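Local coordinates for protein putative pyrroline carboxylate reductase (Streptococcus pyogenes, PDB 2AHR) that probably catalyses the NAD(P)H-dependent reduction of 1-pyrroline-5-carboxylate to L-proline, the last step of proline biosynthesis, at residues Thr75-Leu80 / Thr100-Asp105; Ser16-Gly21 / Met115-Leu120; Glu28-Gly33 / Pro49-His54. One frame throughout, in Å; residues are numbered along the deposited sequence.

Contact 1: residues Thr75-Leu80 / Thr100-Asp105; sequences TVLKPL and TFVGQD. With NAP (NADP nicotinamide-adenine-dinucleotide phosphate), chain S.
Lys78 crosses to the Phe101 ring and meets its edge with CE. CB only leads off the backbone; the first torsion sets CG anti to the carbonyl carbon (chi1 -74°), and from there the chain runs out extended. CG passes the backbone of the opposite helix, 3.9 Å from Phe101 O; CD bridges the gap, and CE then comes to the ring rim in its plane, 3.6 Å from Phe101 CD1, so that Lys78 meets the edge, not a face. NZ, at the extended tip, forms a salt bridge with Glu74 of helix 73-77. Nearer the interior, Leu77 CB lies 4.2 Å from both Phe101 CB and Val102 CG2, and its side chain continues to Ile68 and Phe82. These contacts join the C-terminal parts of helices 73-77 and 95-102 in the NADP-binding Rossmann domain; between them the chain passes through strand 86-88 of the parallel part of the sheet. No direct hydrogen bond crosses between the segments. Leu77 to Leu80 form a type I beta turn, and a water lies 3.0 Å from Leu80 O and 2.9 Å from Val102 O, linking the two carbonyls. On the cofactor side, Val76 CG2 rests 3.8 Å from N6A of the adenine of NADP.

Contact 2: residues Ser16-Gly21 / Met115-Leu120; sequences SAIIKG and MNAQIL. With NAP (NADP nicotinamide-adenine-dinucleotide phosphate), chain S.
A single water joins three backbone groups of Ala17, Gly21 and Ala117. It donates to Ala17 O, in a bond that is probably over-short in the model, and to Ala117 O at 2.7 Å, and accepts from Gly21 N at 2.8 Å. The water is thus inserted into the i to i+4 step of helix 13-22, replacing the direct bond from Gly21 N to Ala17 O. Beside it the packing is apolar and close: Ala17 CB touches Ala117 CB at 3.9 Å and Gln118 CG at 3.8 Å, while Ile18 CG2 borders Ala117 CB. Leu120 CD2 reaches the backbone of Gly21, 3.6 Å from its CA, and the Leu120 side chain crosses that of Lys20 at about a right angle. Lys20, with CG anti to the backbone N (chi1 -170°) and the rest extended, brings NZ to Gln118 O for a weak hydrogen bond. Met115, a selenomethionine, bends at chi2 and chi3, which carries CE to within 3.6 Å of O7N of the NADP carboxamide. The 3-10 turn 115-118 packs on the first Rossmann helix, with Met115 at the nicotinamide end of the pocket and Ile222 of the second subunit also packing on it. Small side chains permit the close approach; the water gives Ala17 O the donor that Gly21 N does not supply, and adds a second donor to Ala117 O beside Leu120 N.

Contact 3: residues Glu28-Gly33 / Pro49-His54; sequences ELIISG and PYAMSH. With NAP (NADP nicotinamide-adenine-dinucleotide phosphate), chain S.
The His54 imidazole is engaged round its edge, where Ser32 OG, Gly33 O and N1A of the NADP adenine all lie near the ring plane. Ser32 OG and His54 ND1 share a hydrogen bond of 2.6 Å, for which the serine hydroxyl is set anti to its own backbone N (chi1 -168°). At the other nitrogen, His54 NE2 donates to N1A at 3.0 Å, with an angle of 148° at the hydrogen. Two such bonds fix the rotation of the ring, and Ser32 acts as a second shell behind the adenine contact. Gly33 O approaches His54 CE1 between them. Further back, the backbones form a single bridge at Ile31 and Tyr50: Ile31 N donates to Pro49 O, and Ala51 N to Ile31 O at 2.9 Å. Ile30 CD1 packs on Pro49 CB and Ala51 CB, whereas Ile31 CD1 sits 3.8 Å from Tyr50 CB. Ser53 caps helix 54-58 through Asp56 N. The arrangement belongs to the second strand of a Rossmann fold, 28-32, which borders strand 5-9 and whose C-terminal end opens onto the adenosine half of the dinucleotide site.

All three contacts touch one NADP, at different places: contacts 1 and 3 at the adenine, contact 2 at the nicotinamide carboxamide. Contact 1 is a surface contact between two helix ends, mostly apolar; contacts 2 and 3 are partly buried, and contact 2 lies closest to the centre of the chain. Their chemistry follows: contact 3, at the edge strand 28-32, relies on direct backbone and side-chain hydrogen bonds, contact 2 on alanine packing beside a bridging water, with the second subunit packed against its 115-120 side. Contacts 1 and 3 meet directly, Val76 and Leu80 packing on His54, whereas contact 2 stays apart from both, although helix 13-22 leads in sequence to strand 28-32.

Contact 1: residues Thr75-Leu80 / Thr100-Asp105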
loop_
_atom_site.group_PDB
_atom_site.type_symbol
_atom_site.label_atom_id
_atom_site.label_comp_id
_atom_site.label_asym_id
_atom_site.label_seq_id
_atom_site.Cartn_x
_atom_site.Cartn_y
_atom_site.Cartn_z
ATOM N N THR E 75 27.577 -30.033 15.662
ATOM C CA THR E 75 29.032 -29.874 15.615
ATOM C C THR E 75 29.723 -29.997 16.981
ATOM O O THR E 75 30.716 -30.718 17.112
ATOM C CB THR E 75 29.404 -28.526 14.968
ATOM O OG1 THR E 75 28.972 -28.535 13.602
ATOM C CG2 THR E 75 30.920 -28.272 15.015
ATOM N N VAL E 76 29.197 -29.303 17.989
ATOM C CA VAL E 76 29.870 -29.220 19.286
ATOM C C VAL E 76 29.564 -30.401 20.210
ATOM O O VAL E 76 30.430 -30.800 20.983
ATOM C CB VAL E 76 29.599 -27.843 20.015
ATOM C CG1 VAL E 76 30.312 -27.764 21.372
ATOM C CG2 VAL E 76 30.019 -26.650 19.130
ATOM N N LEU E 77 28.357 -30.963 20.133
ATOM C CA LEU E 77 27.921 -31.968 21.125
ATOM C C LEU E 77 28.223 -33.434 20.792
ATOM O O LEU E 77 28.508 -34.236 21.692
ATOM C CB LEU E 77 26.429 -31.820 21.455
ATOM C CG LEU E 77 25.933 -30.444 21.919
ATOM C CD1 LEU E 77 24.450 -30.504 22.191
ATOM C CD2 LEU E 77 26.702 -29.947 23.137
ATOM N N LYS E 78 28.141 -33.781 19.509
ATOM C CA LYS E 78 28.278 -35.172 19.083
ATOM C C LYS E 78 29.621 -35.819 19.502
ATOM O O LYS E 78 29.606 -36.917 20.074
ATOM C CB LYS E 78 27.982 -35.338 17.584
ATOM C CG LYS E 78 26.504 -35.242 17.242
ATOM C CD LYS E 78 26.126 -36.042 15.999
ATOM C CE LYS E 78 24.615 -35.974 15.779
ATOM N NZ LYS E 78 24.094 -36.790 14.632
ATOM N N PRO E 79 30.773 -35.149 19.236
ATOM C CA PRO E 79 32.072 -35.707 19.686
ATOM C C PRO E 79 32.273 -35.882 21.201
ATOM O O PRO E 79 33.253 -36.494 21.614
ATOM C CB PRO E 79 33.105 -34.709 19.132
ATOM C CG PRO E 79 32.350 -33.468 18.862
ATOM C CD PRO E 79 30.962 -33.899 18.475
ATOM N N LEU E 80 31.367 -35.361 22.019
ATOM C CA LEU E 80 31.548 -35.367 23.476
ATOM C C LEU E 80 30.857 -36.572 24.127
ATOM O O LEU E 80 29.947 -37.149 23.542
ATOM C CB LEU E 80 31.017 -34.051 24.064
ATOM C CG LEU E 80 31.791 -32.721 23.936
ATOM C CD1 LEU E 80 32.552 -32.513 22.626
ATOM C CD2 LEU E 80 30.855 -31.539 24.179
ATOM N N THR E 100 19.386 -37.186 20.569
ATOM C CA THR E 100 20.135 -37.792 19.454
ATOM C C THR E 100 21.569 -37.261 19.372
ATOM O O THR E 100 22.449 -37.948 18.841
ATOM C CB THR E 100 19.415 -37.665 18.044
ATOM O OG1 THR E 100 19.615 -36.360 17.484
ATOM C CG2 THR E 100 17.916 -37.976 18.124
ATOM N N PHE E 101 21.809 -36.053 19.891
ATOM C CA PHE E 101 23.145 -35.458 19.828
ATOM C C PHE E 101 24.001 -35.927 20.982
ATOM O O PHE E 101 25.225 -35.876 20.903
ATOM C CB PHE E 101 23.103 -33.930 19.905
ATOM C CG PHE E 101 22.341 -33.264 18.796
ATOM C CD1 PHE E 101 22.465 -33.684 17.476
ATOM C CD2 PHE E 101 21.527 -32.182 19.072
ATOM C CE1 PHE E 101 21.754 -33.050 16.447
ATOM C CE2 PHE E 101 20.828 -31.538 18.056
ATOM C CZ PHE E 101 20.939 -31.974 16.740
ATOM N N VAL E 102 23.347 -36.405 22.037
ATOM C CA VAL E 102 23.916 -36.443 23.388
ATOM C C VAL E 102 23.678 -37.770 24.153
ATOM O O VAL E 102 24.438 -38.115 25.060
ATOM C CB VAL E 102 23.390 -35.196 24.174
ATOM C CG1 VAL E 102 22.678 -35.559 25.472
ATOM C CG2 VAL E 102 24.473 -34.153 24.341
ATOM N N GLY E 103 22.635 -38.514 23.793
ATOM C CA GLY E 103 22.390 -39.807 24.433
ATOM C C GLY E 103 20.976 -40.020 24.930
ATOM O O GLY E 103 20.324 -39.084 25.424
ATOM N N GLN E 104 20.513 -41.265 24.814
ATOM C CA GLN E 104 19.141 -41.645 25.137
ATOM C C GLN E 104 18.981 -42.065 26.588
ATOM O O GLN E 104 17.873 -42.408 27.030
ATOM C CB GLN E 104 18.698 -42.793 24.233
ATOM C CG GLN E 104 18.756 -42.473 22.731
ATOM C CD GLN E 104 17.661 -41.508 22.294
ATOM O OE1 GLN E 104 16.649 -41.347 22.982
ATOM N NE2 GLN E 104 17.852 -40.875 21.140
ATOM N N ASP E 105 20.093 -42.051 27.318
ATOM C CA ASP E 105 20.107 -42.455 28.725
ATOM C C ASP E 105 20.287 -41.283 29.699
ATOM O O ASP E 105 20.492 -41.495 30.889
ATOM C CB ASP E 105 21.173 -43.540 28.969
ATOM C CG ASP E 105 22.578 -43.098 28.566
ATOM O OD1 ASP E 105 22.725 -42.174 27.729
ATOM O OD2 ASP E 105 23.547 -43.686 29.094
HETATM P PA NAP S . 26.022 -15.420 21.791
HETATM O O1A NAP S . 26.474 -15.325 20.376
HETATM O O2A NAP S . 26.082 -14.081 22.447
HETATM O O5B NAP S . 26.861 -16.510 22.641
HETATM C C5B NAP S . 27.295 -17.733 22.092
HETATM C C4B NAP S . 28.663 -18.047 22.691
HETATM O O4B NAP S . 29.061 -19.383 22.431
HETATM C C3B NAP S . 29.741 -17.122 22.130
HETATM O O3B NAP S . 30.312 -16.410 23.206
HETATM C C2B NAP S . 30.752 -18.036 21.454
HETATM O O2B NAP S . 32.109 -17.732 21.736
HETATM C C1B NAP S . 30.442 -19.380 22.100
HETATM N N9A NAP S . 30.888 -20.507 21.246
HETATM C C8A NAP S . 31.010 -20.532 19.874
HETATM N N7A NAP S . 31.470 -21.754 19.507
HETATM C C5A NAP S . 31.651 -22.508 20.620
HETATM C C6A NAP S . 32.116 -23.810 20.810
HETATM N N6A NAP S . 32.963 -24.310 19.912
HETATM N N1A NAP S . 32.189 -24.309 22.095
HETATM C C2A NAP S . 31.834 -23.526 23.180
HETATM N N3A NAP S . 31.389 -22.235 22.980
HETATM C C4A NAP S . 31.296 -21.732 21.722
HETATM O O3 NAP S . 24.536 -16.070 21.838
HETATM P PN NAP S . 23.474 -15.821 23.037
HETATM O O1N NAP S . 22.639 -14.649 22.642
HETATM O O2N NAP S . 24.138 -15.817 24.368
HETATM O O5D NAP S . 22.558 -17.147 22.914
HETATM C C5D NAP S . 22.973 -18.384 23.448
HETATM C C4D NAP S . 21.768 -19.303 23.634
HETATM O O4D NAP S . 20.786 -18.712 24.464
HETATM C C3D NAP S . 21.093 -19.616 22.302
HETATM O O3D NAP S . 20.917 -21.010 22.236
HETATM C C2D NAP S . 19.748 -18.901 22.325
HETATM O O2D NAP S . 18.765 -19.674 21.646
HETATM C C1D NAP S . 19.503 -18.724 23.839
HETATM N N1N NAP S . 18.771 -17.500 24.261
HETATM C C2N NAP S . 19.292 -16.240 24.048
HETATM C C3N NAP S . 18.598 -15.107 24.484
HETATM C C7N NAP S . 19.198 -13.736 24.377
HETATM O O7N NAP S . 18.447 -12.669 24.912
HETATM N N7N NAP S . 20.395 -13.553 23.804
HETATM C C4N NAP S . 17.372 -15.258 25.143
HETATM C C5N NAP S . 16.855 -16.526 25.366
HETATM C C6N NAP S . 17.571 -17.639 24.919
HETATM P P2B NAP S . 32.927 -16.500 21.079
HETATM O O1X NAP S . 34.390 -16.665 21.456
HETATM O O2X NAP S . 32.797 -16.556 19.573
HETATM O O3X NAP S . 32.401 -15.173 21.598
HETATM O O HOH W 1 27.322 -38.002 24.693
#

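Contact 2: residues Ser16-Gly21 / Met115-Leu120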
loop_
_atom_site.group_PDB
_atom_site.type_symbol
_atom_site.label_atom_id
_atom_site.label_comp_id
_atom_site.label_asym_id
_atom_site.label_seq_id
_atom_site.Cartn_x
_atom_site.Cartn_y
_atom_site.Cartn_z
ATOM N N SER E 16 26.178 -15.658 30.414
ATOM C CA SER E 16 26.772 -14.697 31.354
ATOM C C SER E 16 25.714 -14.127 32.306
ATOM O O SER E 16 25.929 -14.085 33.517
ATOM C CB SER E 16 27.496 -13.558 30.626
ATOM O OG SER E 16 28.516 -14.062 29.770
ATOM N N ALA E 17 24.578 -13.699 31.758
ATOM C CA ALA E 17 23.456 -13.226 32.577
ATOM C C ALA E 17 23.012 -14.209 33.675
ATOM O O ALA E 17 22.796 -13.787 34.804
ATOM C CB ALA E 17 22.270 -12.818 31.693
ATOM N N ILE E 18 22.885 -15.504 33.377
ATOM C CA ILE E 18 22.427 -16.443 34.420
ATOM C C ILE E 18 23.496 -16.812 35.474
ATOM O O ILE E 18 23.156 -17.320 36.539
ATOM C CB ILE E 18 21.748 -17.730 33.870
ATOM C CG1 ILE E 18 22.775 -18.733 33.372
ATOM C CG2 ILE E 18 20.672 -17.415 32.803
ATOM C CD1 ILE E 18 22.253 -20.131 33.396
ATOM N N ILE E 19 24.771 -16.560 35.166
ATOM C CA ILE E 19 25.868 -16.821 36.109
ATOM C C ILE E 19 25.674 -16.046 37.409
ATOM O O ILE E 19 25.731 -16.620 38.491
ATOM C CB ILE E 19 27.264 -16.504 35.504
ATOM C CG1 ILE E 19 27.626 -17.494 34.389
ATOM C CG2 ILE E 19 28.349 -16.539 36.582
ATOM C CD1 ILE E 19 27.452 -18.929 34.756
ATOM N N LYS E 20 25.405 -14.750 37.291
ATOM C CA LYS E 20 25.143 -13.908 38.454
ATOM C C LYS E 20 24.148 -14.550 39.441
ATOM O O LYS E 20 24.429 -14.617 40.631
ATOM C CB LYS E 20 24.664 -12.521 38.021
ATOM C CG LYS E 20 24.595 -11.519 39.172
ATOM C CD LYS E 20 23.570 -10.422 38.917
ATOM C CE LYS E 20 23.285 -9.651 40.194
ATOM N NZ LYS E 20 22.278 -8.563 39.958
ATOM N N GLY E 21 23.005 -15.025 38.942
ATOM C CA GLY E 21 22.023 -15.731 39.764
ATOM C C GLY E 21 22.542 -17.046 40.334
ATOM O O GLY E 21 22.231 -17.404 41.472
HETATM N N MSE E 115 16.956 -11.812 29.008
HETATM C CA MSE E 115 18.114 -11.016 29.423
HETATM C C MSE E 115 17.870 -10.345 30.799
HETATM O O MSE E 115 18.806 -9.853 31.427
HETATM C CB MSE E 115 18.469 -10.005 28.325
HETATM C CG MSE E 115 19.840 -9.300 28.441
HETATM SE SE MSE E 115 21.344 -10.317 28.380
HETATM C CE MSE E 115 21.072 -11.430 27.048
ATOM N N ASN E 116 16.622 -10.370 31.275
ATOM C CA ASN E 116 16.289 -9.859 32.610
ATOM C C ASN E 116 16.858 -10.719 33.753
ATOM O O ASN E 116 16.786 -10.342 34.925
ATOM C CB ASN E 116 14.780 -9.668 32.758
ATOM C CG ASN E 116 14.216 -8.725 31.711
ATOM O OD1 ASN E 116 13.090 -8.912 31.196
ATOM N ND2 ASN E 116 15.002 -7.718 31.370
ATOM N N ALA E 117 17.409 -11.874 33.394
ATOM C CA ALA E 117 18.283 -12.623 34.295
ATOM C C ALA E 117 19.345 -11.711 34.898
ATOM O O ALA E 117 19.737 -11.903 36.051
ATOM C CB ALA E 117 18.935 -13.798 33.565
ATOM N N GLN E 118 19.784 -10.704 34.128
ATOM C CA GLN E 118 20.794 -9.739 34.575
ATOM C C GLN E 118 20.410 -9.052 35.872
ATOM O O GLN E 118 21.287 -8.618 36.619
ATOM C CB GLN E 118 21.044 -8.656 33.531
ATOM C CG GLN E 118 21.883 -9.094 32.357
ATOM C CD GLN E 118 22.125 -7.966 31.365
ATOM O OE1 GLN E 118 21.396 -6.987 31.338
ATOM N NE2 GLN E 118 23.155 -8.110 30.543
ATOM N N ILE E 119 19.114 -8.922 36.129
ATOM C CA ILE E 119 18.660 -8.323 37.380
ATOM C C ILE E 119 17.883 -9.354 38.192
ATOM O O ILE E 119 17.143 -9.004 39.102
ATOM C CB ILE E 119 17.861 -7.002 37.152
ATOM C CG1 ILE E 119 16.615 -7.248 36.272
ATOM C CG2 ILE E 119 18.774 -5.930 36.533
ATOM C CD1 ILE E 119 15.613 -6.060 36.271
ATOM N N LEU E 120 18.061 -10.630 37.831
ATOM C CA LEU E 120 17.401 -11.746 38.498
ATOM C C LEU E 120 15.893 -11.662 38.390
ATOM O O LEU E 120 15.184 -12.026 39.340
ATOM C CB LEU E 120 17.818 -11.872 39.982
ATOM C CG LEU E 120 19.289 -11.679 40.363
ATOM C CD1 LEU E 120 19.491 -11.904 41.889
ATOM C CD2 LEU E 120 20.183 -12.598 39.553
HETATM P PA NAP S . 26.022 -15.420 21.791
HETATM O O1A NAP S . 26.474 -15.325 20.376
HETATM O O2A NAP S . 26.082 -14.081 22.447
HETATM O O5B NAP S . 26.861 -16.510 22.641
HETATM C C5B NAP S . 27.295 -17.733 22.092
HETATM C C4B NAP S . 28.663 -18.047 22.691
HETATM O O4B NAP S . 29.061 -19.383 22.431
HETATM C C3B NAP S . 29.741 -17.122 22.130
HETATM O O3B NAP S . 30.312 -16.410 23.206
HETATM C C2B NAP S . 30.752 -18.036 21.454
HETATM O O2B NAP S . 32.109 -17.732 21.736
HETATM C C1B NAP S . 30.442 -19.380 22.100
HETATM N N9A NAP S . 30.888 -20.507 21.246
HETATM C C8A NAP S . 31.010 -20.532 19.874
HETATM N N7A NAP S . 31.470 -21.754 19.507
HETATM C C5A NAP S . 31.651 -22.508 20.620
HETATM C C6A NAP S . 32.116 -23.810 20.810
HETATM N N6A NAP S . 32.963 -24.310 19.912
HETATM N N1A NAP S . 32.189 -24.309 22.095
HETATM C C2A NAP S . 31.834 -23.526 23.180
HETATM N N3A NAP S . 31.389 -22.235 22.980
HETATM C C4A NAP S . 31.296 -21.732 21.722
HETATM O O3 NAP S . 24.536 -16.070 21.838
HETATM P PN NAP S . 23.474 -15.821 23.037
HETATM O O1N NAP S . 22.639 -14.649 22.642
HETATM O O2N NAP S . 24.138 -15.817 24.368
HETATM O O5D NAP S . 22.558 -17.147 22.914
HETATM C C5D NAP S . 22.973 -18.384 23.448
HETATM C C4D NAP S . 21.768 -19.303 23.634
HETATM O O4D NAP S . 20.786 -18.712 24.464
HETATM C C3D NAP S . 21.093 -19.616 22.302
HETATM O O3D NAP S . 20.917 -21.010 22.236
HETATM C C2D NAP S . 19.748 -18.901 22.325
HETATM O O2D NAP S . 18.765 -19.674 21.646
HETATM C C1D NAP S . 19.503 -18.724 23.839
HETATM N N1N NAP S . 18.771 -17.500 24.261
HETATM C C2N NAP S . 19.292 -16.240 24.048
HETATM C C3N NAP S . 18.598 -15.107 24.484
HETATM C C7N NAP S . 19.198 -13.736 24.377
HETATM O O7N NAP S . 18.447 -12.669 24.912
HETATM N N7N NAP S . 20.395 -13.553 23.804
HETATM C C4N NAP S . 17.372 -15.258 25.143
HETATM C C5N NAP S . 16.855 -16.526 25.366
HETATM C C6N NAP S . 17.571 -17.639 24.919
HETATM P P2B NAP S . 32.927 -16.500 21.079
HETATM O O1X NAP S . 34.390 -16.665 21.456
HETATM O O2X NAP S . 32.797 -16.556 19.573
HETATM O O3X NAP S . 32.401 -15.173 21.598
HETATM O O HOH W 2 21.630 -13.624 36.970
#

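Contact 3: residues Glu28-Gly33 / Pro49-His54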
loop_
_atom_site.group_PDB
_atom_site.type_symbol
_atom_site.label_atom_id
_atom_site.label_comp_id
_atom_site.label_asym_id
_atom_site.label_seq_id
_atom_site.Cartn_x
_atom_site.Cartn_y
_atom_site.Cartn_z
ATOM N N GLU E 28 28.869 -25.052 42.942
ATOM C CA GLU E 28 30.184 -24.766 42.427
ATOM C C GLU E 28 30.082 -24.619 40.921
ATOM O O GLU E 28 29.406 -25.408 40.263
ATOM C CB GLU E 28 31.086 -25.944 42.775
ATOM C CG GLU E 28 32.561 -25.675 42.714
ATOM C CD GLU E 28 33.358 -26.803 43.336
ATOM O OE1 GLU E 28 32.798 -27.552 44.175
ATOM O OE2 GLU E 28 34.547 -26.945 42.980
ATOM N N LEU E 29 30.757 -23.624 40.365
ATOM C CA LEU E 29 30.626 -23.362 38.940
ATOM C C LEU E 29 31.942 -23.471 38.190
ATOM O O LEU E 29 32.996 -23.096 38.707
ATOM C CB LEU E 29 29.972 -21.988 38.698
ATOM C CG LEU E 29 28.760 -21.630 39.574
ATOM C CD1 LEU E 29 28.371 -20.168 39.397
ATOM C CD2 LEU E 29 27.566 -22.563 39.328
ATOM N N ILE E 30 31.866 -23.987 36.965
ATOM C CA ILE E 30 33.014 -24.045 36.062
ATOM C C ILE E 30 32.546 -23.848 34.613
ATOM O O ILE E 30 31.478 -24.342 34.225
ATOM C CB ILE E 30 33.855 -25.352 36.263
ATOM C CG1 ILE E 30 35.059 -25.394 35.301
ATOM C CG2 ILE E 30 32.964 -26.606 36.165
ATOM C CD1 ILE E 30 36.284 -26.227 35.812
ATOM N N ILE E 31 33.334 -23.108 33.832
ATOM C CA ILE E 31 32.945 -22.735 32.474
ATOM C C ILE E 31 33.876 -23.317 31.409
ATOM O O ILE E 31 34.933 -23.868 31.733
ATOM C CB ILE E 31 32.781 -21.194 32.308
ATOM C CG1 ILE E 31 34.075 -20.440 32.619
ATOM C CG2 ILE E 31 31.661 -20.680 33.194
ATOM C CD1 ILE E 31 34.986 -20.262 31.426
ATOM N N SER E 32 33.465 -23.199 30.146
ATOM C CA SER E 32 34.215 -23.726 29.016
ATOM C C SER E 32 33.804 -22.992 27.725
ATOM O O SER E 32 32.655 -23.095 27.281
ATOM C CB SER E 32 33.967 -25.235 28.908
ATOM O OG SER E 32 34.868 -25.845 28.009
ATOM N N GLY E 33 34.742 -22.257 27.129
ATOM C CA GLY E 33 34.438 -21.371 25.998
ATOM C C GLY E 33 34.629 -21.974 24.618
ATOM O O GLY E 33 34.655 -23.187 24.476
ATOM N N PRO E 49 36.411 -20.658 37.798
ATOM C CA PRO E 49 37.266 -21.694 37.215
ATOM C C PRO E 49 36.909 -21.944 35.751
ATOM O O PRO E 49 35.733 -21.842 35.377
ATOM C CB PRO E 49 36.931 -22.938 38.045
ATOM C CG PRO E 49 36.326 -22.415 39.308
ATOM C CD PRO E 49 35.596 -21.185 38.910
ATOM N N TYR E 50 37.913 -22.249 34.934
ATOM C CA TYR E 50 37.680 -22.667 33.550
ATOM C C TYR E 50 38.205 -24.085 33.345
ATOM O O TYR E 50 39.081 -24.543 34.091
ATOM C CB TYR E 50 38.336 -21.702 32.547
ATOM C CG TYR E 50 39.852 -21.701 32.585
ATOM C CD1 TYR E 50 40.543 -20.834 33.429
ATOM C CD2 TYR E 50 40.595 -22.573 31.781
ATOM C CE1 TYR E 50 41.940 -20.835 33.472
ATOM C CE2 TYR E 50 41.986 -22.578 31.817
ATOM C CZ TYR E 50 42.652 -21.707 32.663
ATOM O OH TYR E 50 44.029 -21.703 32.709
ATOM N N ALA E 51 37.674 -24.768 32.333
ATOM C CA ALA E 51 38.118 -26.115 31.986
ATOM C C ALA E 51 39.074 -26.134 30.790
ATOM O O ALA E 51 39.031 -25.256 29.919
ATOM C CB ALA E 51 36.919 -27.026 31.727
HETATM N N MSE E 52 39.924 -27.160 30.757
HETATM C CA MSE E 52 40.915 -27.335 29.701
HETATM C C MSE E 52 40.283 -27.753 28.367
HETATM O O MSE E 52 40.880 -27.567 27.302
HETATM C CB MSE E 52 41.983 -28.345 30.142
HETATM C CG MSE E 52 42.820 -27.920 31.363
HETATM SE SE MSE E 52 43.594 -26.287 31.241
HETATM C CE MSE E 52 44.512 -26.412 29.705
ATOM N N SER E 53 39.074 -28.310 28.442
ATOM C CA SER E 53 38.290 -28.735 27.279
ATOM C C SER E 53 36.854 -28.957 27.740
ATOM O O SER E 53 36.586 -28.937 28.943
ATOM C CB SER E 53 38.852 -30.044 26.702
ATOM O OG SER E 53 38.545 -31.155 27.535
ATOM N N HIS E 54 35.936 -29.190 26.800
ATOM C CA HIS E 54 34.552 -29.517 27.172
ATOM C C HIS E 54 34.485 -30.873 27.856
ATOM O O HIS E 54 33.727 -31.052 28.803
ATOM C CB HIS E 54 33.586 -29.489 25.975
ATOM C CG HIS E 54 33.501 -28.165 25.285
ATOM N ND1 HIS E 54 33.685 -26.967 25.938
ATOM C CD2 HIS E 54 33.226 -27.851 23.996
ATOM C CE1 HIS E 54 33.552 -25.973 25.079
ATOM N NE2 HIS E 54 33.273 -26.482 23.894
HETATM P PA NAP S . 26.022 -15.420 21.791
HETATM O O1A NAP S . 26.474 -15.325 20.376
HETATM O O2A NAP S . 26.082 -14.081 22.447
HETATM O O5B NAP S . 26.861 -16.510 22.641
HETATM C C5B NAP S . 27.295 -17.733 22.092
HETATM C C4B NAP S . 28.663 -18.047 22.691
HETATM O O4B NAP S . 29.061 -19.383 22.431
HETATM C C3B NAP S . 29.741 -17.122 22.130
HETATM O O3B NAP S . 30.312 -16.410 23.206
HETATM C C2B NAP S . 30.752 -18.036 21.454
HETATM O O2B NAP S . 32.109 -17.732 21.736
HETATM C C1B NAP S . 30.442 -19.380 22.100
HETATM N N9A NAP S . 30.888 -20.507 21.246
HETATM C C8A NAP S . 31.010 -20.532 19.874
HETATM N N7A NAP S . 31.470 -21.754 19.507
HETATM C C5A NAP S . 31.651 -22.508 20.620
HETATM C C6A NAP S . 32.116 -23.810 20.810
HETATM N N6A NAP S . 32.963 -24.310 19.912
HETATM N N1A NAP S . 32.189 -24.309 22.095
HETATM C C2A NAP S . 31.834 -23.526 23.180
HETATM N N3A NAP S . 31.389 -22.235 22.980
HETATM C C4A NAP S . 31.296 -21.732 21.722
HETATM O O3 NAP S . 24.536 -16.070 21.838
HETATM P PN NAP S . 23.474 -15.821 23.037
HETATM O O1N NAP S . 22.639 -14.649 22.642
HETATM O O2N NAP S . 24.138 -15.817 24.368
HETATM O O5D NAP S . 22.558 -17.147 22.914
HETATM C C5D NAP S . 22.973 -18.384 23.448
HETATM C C4D NAP S . 21.768 -19.303 23.634
HETATM O O4D NAP S . 20.786 -18.712 24.464
HETATM C C3D NAP S . 21.093 -19.616 22.302
HETATM O O3D NAP S . 20.917 -21.010 22.236
HETATM C C2D NAP S . 19.748 -18.901 22.325
HETATM O O2D NAP S . 18.765 -19.674 21.646
HETATM C C1D NAP S . 19.503 -18.724 23.839
HETATM N N1N NAP S . 18.771 -17.500 24.261
HETATM C C2N NAP S . 19.292 -16.240 24.048
HETATM C C3N NAP S . 18.598 -15.107 24.484
HETATM C C7N NAP S . 19.198 -13.736 24.377
HETATM O O7N NAP S . 18.447 -12.669 24.912
HETATM N N7N NAP S . 20.395 -13.553 23.804
HETATM C C4N NAP S . 17.372 -15.258 25.143
HETATM C C5N NAP S . 16.855 -16.526 25.366
HETATM C C6N NAP S . 17.571 -17.639 24.919
HETATM P P2B NAP S . 32.927 -16.500 21.079
HETATM O O1X NAP S . 34.390 -16.665 21.456
HETATM O O2X NAP S . 32.797 -16.556 19.573
HETATM O O3X NAP S . 32.401 -15.173 21.598
#